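Local structure of vinylacetyl-CoA Delta-isomerase (Nitrosopumilus maritimus SCM1, 6VJR) at residues F98-G103 / N140-G145; R69-A74 / D105-L110; S193-L198 / V214-A219. The protein probably dehydrates 4-hydroxybutyryl-CoA and isomerises vinylacetyl-CoA, using a [4Fe-4S] cluster together with flavin-adenine dinucleotide. One frame throughout, in Å; residues are numbered along the deposited sequence.

Contact 1. Residues F98-G103 / N140-G145; sequences FQRCVG and NLVIGG. With SF4 (iron/sulfur cluster), chain E; FAD (flavin-adenine dinucleotide), chain F.
Arg100 reaches across to Leu141 and Asn140 with an extended side chain. Its NH2 makes two weak hydrogen bonds, to Leu141 O at 3.1 Å and to Asn140 OD1, which lies at the edge of the guanidinium with the amide plane turned 39° from it. Val142 CG2 sits 3.9 Å from NE, over one guanidinium face, while NE donates to a water that also bonds Leu141 O. The other end, NH1, is held by Thr45. Gly103, on helix 101-121, meets strand 143-146 backbone to backbone: its CA lies 3.2 Å from Ile143 O in a C-H...O contact, and a side chain here would collide with that oxygen. This helix-strand junction borders both cofactors and is consistent with the 4-hydroxyphenylacetate 3-hydroxylase family of flavoproteins, related to the acyl-CoA dehydrogenases. Cys101 SG binds FE4 of the [4Fe-4S] cluster at 2.4 Å, and Gly145 O accepts from the flavin N3 at 3.0 Å. Phe98 lays one ring face over cluster sulfur S1, 3.3 Å above the ring centre; a serine in its place would probably leave that sulfur without its aromatic cover. Val102 divides its branches, CG1 against Gly145 O and CG2 between cluster S2 and flavin O4.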
loop_
_atom_site.group_PDB
_atom_site.type_symbol
_atom_site.label_atom_id
_atom_site.label_comp_id
_atom_site.label_asym_id
_atom_site.label_seq_id
_atom_site.Cartn_x
_atom_site.Cartn_y
_atom_site.Cartn_z
ATOM N N PHE A 98 2.196 -15.803 24.580
ATOM C CA PHE A 98 2.684 -16.524 25.747
ATOM C C PHE A 98 2.463 -15.666 27.011
ATOM O O PHE A 98 2.992 -15.966 28.061
ATOM C CB PHE A 98 4.135 -17.011 25.530
ATOM C CG PHE A 98 5.018 -15.967 24.861
ATOM C CD1 PHE A 98 5.588 -14.950 25.612
ATOM C CD2 PHE A 98 5.132 -15.897 23.456
ATOM C CE1 PHE A 98 6.390 -13.981 24.994
ATOM C CE2 PHE A 98 5.909 -14.913 22.860
ATOM C CZ PHE A 98 6.540 -13.961 23.632
ATOM N N GLN A 99 1.796 -14.515 26.856
ATOM C CA GLN A 99 1.043 -13.849 27.917
ATOM C C GLN A 99 1.844 -13.023 28.919
ATOM O O GLN A 99 1.278 -12.096 29.495
ATOM C CB GLN A 99 0.199 -14.879 28.654
ATOM C CG GLN A 99 -0.862 -15.497 27.773
ATOM C CD GLN A 99 -1.185 -16.934 28.097
ATOM O OE1 GLN A 99 -1.762 -17.238 29.155
ATOM N NE2 GLN A 99 -0.841 -17.834 27.173
ATOM N N ARG A 100 3.098 -13.358 29.212
ATOM C CA ARG A 100 3.746 -12.818 30.414
ATOM C C ARG A 100 4.393 -11.420 30.183
ATOM O O ARG A 100 4.893 -10.777 31.132
ATOM C CB ARG A 100 4.780 -13.898 30.743
ATOM C CG ARG A 100 5.057 -14.128 32.212
ATOM C CD ARG A 100 5.814 -15.402 32.520
ATOM N NE ARG A 100 6.448 -15.211 33.823
ATOM C CZ ARG A 100 7.300 -16.029 34.350
ATOM N NH1 ARG A 100 7.706 -17.078 33.680
ATOM N NH2 ARG A 100 7.773 -15.777 35.581
ATOM N N CYS A 101 4.390 -10.937 28.931
ATOM C CA CYS A 101 4.971 -9.641 28.567
ATOM C C CYS A 101 4.196 -8.528 29.277
ATOM O O CYS A 101 4.776 -7.514 29.629
ATOM C CB CYS A 101 4.950 -9.364 27.055
ATOM S SG CYS A 101 5.645 -10.739 26.105
ATOM N N VAL A 102 2.854 -8.644 29.386
ATOM C CA VAL A 102 2.051 -7.539 29.911
ATOM C C VAL A 102 2.490 -7.162 31.327
ATOM O O VAL A 102 2.700 -5.979 31.677
ATOM C CB VAL A 102 0.549 -7.876 29.878
ATOM C CG1 VAL A 102 -0.257 -6.618 30.065
ATOM C CG2 VAL A 102 0.145 -8.560 28.596
ATOM N N GLY A 103 2.673 -8.194 32.156
ATOM C CA GLY A 103 3.090 -7.979 33.543
ATOM C C GLY A 103 4.499 -7.397 33.641
ATOM O O GLY A 103 4.788 -6.558 34.509
ATOM N N ASN A 140 9.019 -16.522 41.760
ATOM C CA ASN A 140 9.041 -16.789 40.319
ATOM C C ASN A 140 7.632 -16.926 39.747
ATOM O O ASN A 140 7.308 -17.960 39.167
ATOM C CB ASN A 140 9.936 -17.966 39.952
ATOM C CG ASN A 140 10.334 -17.948 38.498
ATOM O OD1 ASN A 140 10.100 -16.971 37.774
ATOM N ND2 ASN A 140 10.912 -19.027 38.033
ATOM N N LEU A 141 6.814 -15.874 39.926
ATOM C CA LEU A 141 5.379 -15.890 39.643
ATOM C C LEU A 141 5.052 -15.249 38.291
ATOM O O LEU A 141 5.868 -14.549 37.692
ATOM C CB LEU A 141 4.631 -15.179 40.781
ATOM C CG LEU A 141 4.920 -15.764 42.167
ATOM C CD1 LEU A 141 4.077 -15.090 43.246
ATOM C CD2 LEU A 141 4.722 -17.274 42.187
ATOM N N VAL A 142 3.829 -15.500 37.844
ATOM C CA VAL A 142 3.253 -14.915 36.632
ATOM C C VAL A 142 2.341 -13.763 37.049
ATOM O O VAL A 142 1.447 -13.938 37.897
ATOM C CB VAL A 142 2.489 -15.996 35.842
ATOM C CG1 VAL A 142 1.719 -15.410 34.661
ATOM C CG2 VAL A 142 3.424 -17.124 35.387
ATOM N N ILE A 143 2.588 -12.594 36.426
ATOM C CA ILE A 143 1.910 -11.357 36.779
ATOM C C ILE A 143 1.111 -10.876 35.567
ATOM O O ILE A 143 1.678 -10.681 34.502
ATOM C CB ILE A 143 2.927 -10.279 37.171
ATOM C CG1 ILE A 143 4.005 -10.773 38.166
ATOM C CG2 ILE A 143 2.195 -9.021 37.659
ATOM C CD1 ILE A 143 3.476 -11.311 39.468
ATOM N N GLY A 144 -0.189 -10.686 35.753
ATOM C CA GLY A 144 -1.050 -10.046 34.778
ATOM C C GLY A 144 -0.986 -8.514 34.884
ATOM O O GLY A 144 -0.857 -7.962 35.962
ATOM N N GLY A 145 -1.268 -7.837 33.756
ATOM C CA GLY A 145 -1.292 -6.396 33.705
ATOM C C GLY A 145 -2.667 -5.979 33.273
ATOM O O GLY A 145 -2.987 -6.099 32.100
HETATM FE FE1 SF4 E . 1.516 -9.205 23.981
HETATM FE FE2 SF4 E . 2.787 -10.870 22.202
HETATM FE FE3 SF4 E . 1.299 -11.894 24.074
HETATM FE FE4 SF4 E . 3.716 -10.915 24.701
HETATM S S1 SF4 E . 3.294 -12.750 23.488
HETATM S S2 SF4 E . 1.709 -10.527 25.860
HETATM S S3 SF4 E . 3.752 -9.060 23.289
HETATM S S4 SF4 E . 0.544 -10.486 22.452
HETATM P PA FAD F . -12.258 0.879 21.535
HETATM O O1A FAD F . -11.623 1.897 22.389
HETATM O O2A FAD F . -13.711 0.667 21.688
HETATM O O5B FAD F . -11.766 1.179 20.050
HETATM C C5B FAD F . -12.629 0.991 18.902
HETATM C C4B FAD F . -12.352 2.087 17.915
HETATM O O4B FAD F . -12.867 3.339 18.431
HETATM C C3B FAD F . -10.876 2.347 17.558
HETATM O O3B FAD F . -10.754 2.698 16.177
HETATM C C2B FAD F . -10.515 3.537 18.438
HETATM O O2B FAD F . -9.423 4.336 18.009
HETATM C C1B FAD F . -11.833 4.316 18.428
HETATM N N9A FAD F . -12.032 5.143 19.612
HETATM C C8A FAD F . -12.249 4.772 20.921
HETATM N N7A FAD F . -12.425 5.766 21.755
HETATM C C5A FAD F . -12.290 6.883 20.950
HETATM C C6A FAD F . -12.364 8.262 21.236
HETATM N N6A FAD F . -12.656 8.735 22.449
HETATM N N1A FAD F . -12.119 9.125 20.224
HETATM C C2A FAD F . -11.870 8.623 19.000
HETATM N N3A FAD F . -11.810 7.356 18.598
HETATM C C4A FAD F . -12.023 6.516 19.631
HETATM N N1 FAD F . -5.603 -4.798 27.891
HETATM C C2 FAD F . -5.117 -5.000 29.160
HETATM O O2 FAD F . -5.209 -4.145 30.056
HETATM N N3 FAD F . -4.438 -6.173 29.431
HETATM C C4 FAD F . -4.221 -7.205 28.565
HETATM O O4 FAD F . -3.705 -8.250 28.922
HETATM C C4X FAD F . -4.830 -7.014 27.257
HETATM N N5 FAD F . -4.697 -7.987 26.349
HETATM C C5X FAD F . -5.461 -7.892 25.205
HETATM C C6 FAD F . -5.550 -8.978 24.321
HETATM C C7 FAD F . -6.345 -8.934 23.187
HETATM C C7M FAD F . -6.494 -10.163 22.322
HETATM C C8 FAD F . -6.967 -7.721 22.828
HETATM C C8M FAD F . -7.742 -7.612 21.546
HETATM C C9 FAD F . -6.828 -6.613 23.629
HETATM C C9A FAD F . -6.101 -6.695 24.844
HETATM N N10 FAD F . -6.045 -5.629 25.740
HETATM C C10 FAD F . -5.492 -5.771 27.013
HETATM C "C1'" FAD F . -6.951 -4.498 25.463
HETATM C "C2'" FAD F . -6.505 -3.450 24.472
HETATM O "O2'" FAD F . -5.593 -2.580 25.145
HETATM C "C3'" FAD F . -7.721 -2.666 23.959
HETATM O "O3'" FAD F . -8.440 -3.558 23.130
HETATM C "C4'" FAD F . -7.396 -1.332 23.267
HETATM O "O4'" FAD F . -6.933 -0.366 24.220
HETATM C "C5'" FAD F . -8.588 -0.752 22.528
HETATM O "O5'" FAD F . -9.664 -0.563 23.432
HETATM P P FAD F . -11.068 -1.176 23.152
HETATM O O1P FAD F . -11.007 -2.621 22.927
HETATM O O2P FAD F . -11.962 -0.665 24.203
HETATM O O3P FAD F . -11.567 -0.569 21.755
HETATM O O HOH W 1 1.564 -10.761 31.565
HETATM O O HOH W 2 5.722 -12.931 35.324
HETATM O O HOH W 3 3.933 -11.263 33.639
#

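Contact 2. Residues R69-A74 / D105-L110; sequences RFLHIA and DAMNSL
Asn108 meets the loop at Ile73 and Ala74 with its carboxamide, and its side chain repays following outward from the helix. CB carries the amide away from the helix backbone, and CG comes within 3.9 Å of both His72 O and Ala74 N. There the group divides its work. OD1 accepts from Ala74 N at 2.8 Å in a nearly straight bond, 170° at the hydrogen, with the donor in the carbonyl plane. ND2 donates a hydrogen bond to His72 O at 3.1 Å, and that oxygen lies close to the amide plane of Asn108. One flat group thus reads a carbonyl and an N-H two residues apart, bridging the intervening Ile73, whose CA is 3.4 Å from OD1. This double grip should fix the rotation of the amide; ND2 is also bonded to Met104 O within its own helix.

Ile73 and Met107 add the apolar part. Ile73 CG1 stands beside its backbone N (chi1 -57°), and the chain beyond it brings CD1 to 3.6 Å from Met107 O. Met107, bent at its last torsion, sets CE 3.7 Å from Leu71 CD2.

The loop lies between strand 66-68 and helix 77-94, and its contact with helix 101-121 is flanked by helix 125-139, whose Phe129 and Phe132 touch Met107, and by helix 278-292, whose Tyr288 touches Asn108.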
loop_
_atom_site.group_PDB
_atom_site.type_symbol
_atom_site.label_atom_id
_atom_site.label_comp_id
_atom_site.label_asym_id
_atom_site.label_seq_id
_atom_site.Cartn_x
_atom_site.Cartn_y
_atom_site.Cartn_z
ATOM N N ARG A 69 13.432 -13.377 33.261
ATOM C CA ARG A 69 13.508 -12.058 32.629
ATOM C C ARG A 69 12.151 -11.346 32.592
ATOM O O ARG A 69 12.114 -10.130 32.647
ATOM C CB ARG A 69 14.180 -12.101 31.253
ATOM C CG ARG A 69 14.356 -10.732 30.613
ATOM C CD ARG A 69 15.203 -10.834 29.388
ATOM N NE ARG A 69 16.526 -11.432 29.553
ATOM C CZ ARG A 69 17.577 -10.877 30.131
ATOM N NH1 ARG A 69 18.719 -11.537 30.126
ATOM N NH2 ARG A 69 17.532 -9.665 30.657
ATOM N N PHE A 70 11.042 -12.078 32.618
ATOM C CA PHE A 70 9.734 -11.442 32.707
ATOM C C PHE A 70 9.494 -10.720 34.028
ATOM O O PHE A 70 8.605 -9.874 34.106
ATOM C CB PHE A 70 8.597 -12.432 32.454
ATOM C CG PHE A 70 8.467 -12.830 31.002
ATOM C CD1 PHE A 70 7.937 -11.937 30.083
ATOM C CD2 PHE A 70 8.888 -14.059 30.547
ATOM C CE1 PHE A 70 7.773 -12.302 28.755
ATOM C CE2 PHE A 70 8.737 -14.420 29.221
ATOM C CZ PHE A 70 8.156 -13.556 28.333
ATOM N N LEU A 71 10.312 -10.990 35.057
ATOM C CA LEU A 71 10.142 -10.347 36.364
ATOM C C LEU A 71 11.227 -9.302 36.630
ATOM O O LEU A 71 11.332 -8.770 37.750
ATOM C CB LEU A 71 10.192 -11.442 37.434
ATOM C CG LEU A 71 9.030 -12.440 37.442
ATOM C CD1 LEU A 71 9.331 -13.650 38.331
ATOM C CD2 LEU A 71 7.792 -11.721 37.890
ATOM N N HIS A 72 12.082 -9.090 35.635
ATOM C CA HIS A 72 13.244 -8.230 35.784
ATOM C C HIS A 72 12.937 -6.778 35.434
ATOM O O HIS A 72 12.357 -6.492 34.397
ATOM C CB HIS A 72 14.397 -8.760 34.945
ATOM C CG HIS A 72 15.631 -7.950 35.040
ATOM N ND1 HIS A 72 16.354 -7.814 36.207
ATOM C CD2 HIS A 72 16.383 -7.395 34.086
ATOM C CE1 HIS A 72 17.453 -7.102 35.937
ATOM N NE2 HIS A 72 17.509 -6.878 34.643
ATOM N N ILE A 73 13.378 -5.874 36.317
ATOM C CA ILE A 73 13.272 -4.438 36.122
ATOM C C ILE A 73 14.562 -4.015 35.390
ATOM O O ILE A 73 15.678 -4.176 35.877
ATOM C CB ILE A 73 13.089 -3.674 37.434
ATOM C CG1 ILE A 73 11.867 -4.124 38.272
ATOM C CG2 ILE A 73 13.088 -2.187 37.160
ATOM C CD1 ILE A 73 10.520 -3.946 37.642
ATOM N N ALA A 74 14.373 -3.575 34.146
ATOM C CA ALA A 74 15.486 -3.382 33.213
ATOM C C ALA A 74 16.461 -2.335 33.732
ATOM O O ALA A 74 16.061 -1.245 34.093
ATOM C CB ALA A 74 14.936 -2.965 31.865
ATOM N N ASP A 105 5.938 -5.425 31.400
ATOM C CA ASP A 105 5.846 -4.024 31.011
ATOM C C ASP A 105 5.155 -3.193 32.106
ATOM O O ASP A 105 5.530 -2.042 32.367
ATOM C CB ASP A 105 5.212 -3.991 29.628
ATOM C CG ASP A 105 6.070 -4.610 28.513
ATOM O OD1 ASP A 105 7.332 -4.605 28.637
ATOM O OD2 ASP A 105 5.499 -5.031 27.472
ATOM N N ALA A 106 4.118 -3.760 32.728
ATOM C CA ALA A 106 3.450 -3.113 33.849
ATOM C C ALA A 106 4.441 -2.840 34.983
ATOM O O ALA A 106 4.472 -1.722 35.500
ATOM C CB ALA A 106 2.292 -3.973 34.341
ATOM N N MET A 107 5.262 -3.832 35.331
ATOM C CA MET A 107 6.180 -3.690 36.467
ATOM C C MET A 107 7.242 -2.634 36.167
ATOM O O MET A 107 7.612 -1.831 37.022
ATOM C CB MET A 107 6.793 -5.030 36.878
ATOM C CG MET A 107 5.695 -5.877 37.507
ATOM S SD MET A 107 6.233 -7.107 38.670
ATOM C CE MET A 107 6.985 -8.100 37.394
ATOM N N ASN A 108 7.774 -2.685 34.943
ATOM C CA ASN A 108 8.791 -1.736 34.533
ATOM C C ASN A 108 8.228 -0.304 34.597
ATOM O O ASN A 108 8.884 0.603 35.067
ATOM C CB ASN A 108 9.406 -2.157 33.207
ATOM C CG ASN A 108 10.530 -3.161 33.422
ATOM O OD1 ASN A 108 11.701 -2.801 33.549
ATOM N ND2 ASN A 108 10.187 -4.433 33.497
ATOM N N SER A 109 7.015 -0.102 34.087
ATOM C CA SER A 109 6.392 1.211 34.096
ATOM C C SER A 109 6.060 1.691 35.513
ATOM O O SER A 109 6.209 2.878 35.853
ATOM C CB SER A 109 5.190 1.217 33.150
ATOM O OG SER A 109 4.132 0.354 33.551
ATOM N N LEU A 110 5.594 0.773 36.360
ATOM C CA LEU A 110 5.311 1.123 37.753
ATOM C C LEU A 110 6.561 1.491 38.524
ATOM O O LEU A 110 6.482 2.329 39.413
ATOM C CB LEU A 110 4.575 0.002 38.443
ATOM C CG LEU A 110 3.103 -0.097 38.098
ATOM C CD1 LEU A 110 2.574 -1.454 38.517
ATOM C CD2 LEU A 110 2.300 1.046 38.730
#

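Contact 3. Residues S193-L198 / V214-A219; sequences SHWIIL and VGAIPA
Val214, near the start of strand 213-218, meets Leu198 and Ile197, its CG1 lying 4.0 Å from Ile197 CG2. The two strands form an antiparallel pair inside a four-stranded mixed sheet, joined by a connection of fourteen residues, with 161° between their directions. Gly215 pairs with Leu198 in a hydrogen-bonded pair: its O accepts from Leu198 N and its N donates to Leu198 O, the second bond being the longer at 3.2 Å. At Ala216 the pairing with Ile197 is non-hydrogen-bonded, and the methyl shares a face of the sheet with Ile197 and Trp195, the face on which Phe132 of helix 125-139 rests. Ile217 returns to a hydrogen-bonded pair with Ile196: Ile217 N donates to Ile196 O and Ile196 N to Ile217 O, each at 2.8 Å. Its CG1 lies between the backbone N and the carbonyl carbon (chi1 63°), which brings it to 4.2 Å from Ile196 CB on the face shared with Leu198.

Pro218 has no N-H to offer, and it falls at the non-hydrogen-bonded pair with Trp195, where no N-H is needed toward strand 195-198. The indole covers it instead. Pro218 CB stands over the six-membered ring in a CH-pi contact, 8° from the ring normal, and CD approaches Trp195 CZ3 to 3.5 Å. Beyond the strand, Ala219 N donates to His194 O from well above the carbonyl plane, while Ala219 CB rests 3.2 Å from Ser193 O.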
loop_
_atom_site.group_PDB
_atom_site.type_symbol
_atom_site.label_atom_id
_atom_site.label_comp_id
_atom_site.label_asym_id
_atom_site.label_seq_id
_atom_site.Cartn_x
_atom_site.Cartn_y
_atom_site.Cartn_z
ATOM N N SER A 193 -2.419 -16.592 35.782
ATOM C CA SER A 193 -1.534 -15.738 36.546
ATOM C C SER A 193 -1.673 -16.022 38.049
ATOM O O SER A 193 -2.712 -16.512 38.507
ATOM C CB SER A 193 -1.846 -14.271 36.281
ATOM O OG SER A 193 -1.694 -13.864 34.918
ATOM N N HIS A 194 -0.648 -15.628 38.813
ATOM C CA HIS A 194 -0.636 -15.686 40.270
ATOM C C HIS A 194 -1.131 -14.375 40.901
ATOM O O HIS A 194 -1.825 -14.394 41.925
ATOM C CB HIS A 194 0.752 -16.082 40.779
ATOM C CG HIS A 194 1.242 -17.382 40.259
ATOM N ND1 HIS A 194 2.214 -17.451 39.288
ATOM C CD2 HIS A 194 0.852 -18.648 40.472
ATOM C CE1 HIS A 194 2.465 -18.732 39.015
ATOM N NE2 HIS A 194 1.622 -19.480 39.706
ATOM N N TRP A 195 -0.688 -13.249 40.344
ATOM C CA TRP A 195 -1.087 -11.915 40.754
ATOM C C TRP A 195 -1.503 -11.126 39.523
ATOM O O TRP A 195 -0.957 -11.362 38.451
ATOM C CB TRP A 195 0.043 -11.164 41.447
ATOM C CG TRP A 195 0.417 -11.765 42.769
ATOM C CD1 TRP A 195 1.229 -12.824 43.023
ATOM C CD2 TRP A 195 -0.070 -11.316 44.038
ATOM N NE1 TRP A 195 1.294 -13.061 44.373
ATOM C CE2 TRP A 195 0.503 -12.149 45.018
ATOM C CE3 TRP A 195 -0.894 -10.261 44.438
ATOM C CZ2 TRP A 195 0.237 -11.981 46.367
ATOM C CZ3 TRP A 195 -1.172 -10.109 45.770
ATOM C CH2 TRP A 195 -0.602 -10.952 46.718
ATOM N N ILE A 196 -2.391 -10.160 39.730
ATOM C CA ILE A 196 -2.860 -9.251 38.691
ATOM C C ILE A 196 -2.732 -7.826 39.233
ATOM O O ILE A 196 -3.141 -7.558 40.381
ATOM C CB ILE A 196 -4.306 -9.587 38.340
ATOM C CG1 ILE A 196 -4.382 -11.008 37.723
ATOM C CG2 ILE A 196 -4.862 -8.535 37.397
ATOM C CD1 ILE A 196 -5.748 -11.633 37.735
ATOM N N ILE A 197 -2.080 -6.944 38.451
ATOM C CA ILE A 197 -1.943 -5.545 38.821
ATOM C C ILE A 197 -2.987 -4.719 38.071
ATOM O O ILE A 197 -2.957 -4.622 36.846
ATOM C CB ILE A 197 -0.526 -5.017 38.538
ATOM C CG1 ILE A 197 0.566 -5.859 39.228
ATOM C CG2 ILE A 197 -0.447 -3.574 39.019
ATOM C CD1 ILE A 197 1.974 -5.465 38.893
ATOM N N LEU A 198 -3.900 -4.116 38.831
ATOM C CA LEU A 198 -4.919 -3.238 38.285
ATOM C C LEU A 198 -4.297 -1.856 38.087
ATOM O O LEU A 198 -3.646 -1.350 38.998
ATOM C CB LEU A 198 -6.080 -3.121 39.279
ATOM C CG LEU A 198 -6.741 -4.431 39.703
ATOM C CD1 LEU A 198 -7.758 -4.172 40.776
ATOM C CD2 LEU A 198 -7.330 -5.161 38.500
ATOM N N VAL A 214 -4.075 2.005 41.640
ATOM C CA VAL A 214 -3.250 0.891 41.222
ATOM C C VAL A 214 -3.111 -0.055 42.395
ATOM O O VAL A 214 -2.728 0.377 43.484
ATOM C CB VAL A 214 -1.840 1.314 40.760
ATOM C CG1 VAL A 214 -0.975 0.084 40.430
ATOM C CG2 VAL A 214 -1.933 2.274 39.568
ATOM N N GLY A 215 -3.350 -1.336 42.155
ATOM C CA GLY A 215 -3.167 -2.318 43.217
ATOM C C GLY A 215 -2.999 -3.720 42.676
ATOM O O GLY A 215 -3.550 -4.048 41.631
ATOM N N ALA A 216 -2.234 -4.531 43.415
ATOM C CA ALA A 216 -1.996 -5.919 43.058
ATOM C C ALA A 216 -2.943 -6.798 43.865
ATOM O O ALA A 216 -3.042 -6.680 45.092
ATOM C CB ALA A 216 -0.594 -6.248 43.357
ATOM N N ILE A 217 -3.572 -7.735 43.170
ATOM C CA ILE A 217 -4.464 -8.682 43.799
ATOM C C ILE A 217 -4.015 -10.090 43.426
ATOM O O ILE A 217 -3.578 -10.338 42.293
ATOM C CB ILE A 217 -5.929 -8.447 43.421
ATOM C CG1 ILE A 217 -6.206 -8.624 41.958
ATOM C CG2 ILE A 217 -6.394 -7.078 43.880
ATOM C CD1 ILE A 217 -7.674 -8.609 41.603
ATOM N N PRO A 218 -4.131 -11.064 44.357
ATOM C CA PRO A 218 -3.919 -12.454 43.982
ATOM C C PRO A 218 -5.025 -12.897 43.030
ATOM O O PRO A 218 -6.168 -12.454 43.162
ATOM C CB PRO A 218 -3.845 -13.167 45.329
ATOM C CG PRO A 218 -4.827 -12.357 46.142
ATOM C CD PRO A 218 -4.571 -10.914 45.750
ATOM N N ALA A 219 -4.706 -13.826 42.133
ATOM C CA ALA A 219 -5.699 -14.262 41.167
ATOM C C ALA A 219 -6.895 -14.901 41.862
ATOM O O ALA A 219 -7.974 -14.904 41.297
ATOM C CB ALA A 219 -5.107 -15.257 40.195
#

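In the fold
From the N terminus, the loop 69-74 comes first, followed by helix 77-94, the cluster-binding turn at 98-103 and helix 101-121. Contact 2 opens at 69-74, contact 1 opens at 98-103, contact 2 closes at 105-110 and contact 1 closes at 140-145, after helix 125-139, so the two cross along the chain. Both use helix 101-121, and Phe70 and Leu71 pack on Arg100 and Leu141. Contact 3 follows in series. Strand 143-146 lies beside strand 195-198, so contact 1 reaches the sheet of contact 3, while Leu110 meets Ile197 and Val214. Helix 101-121 thus ties the cluster turn, the loop and the sheet together.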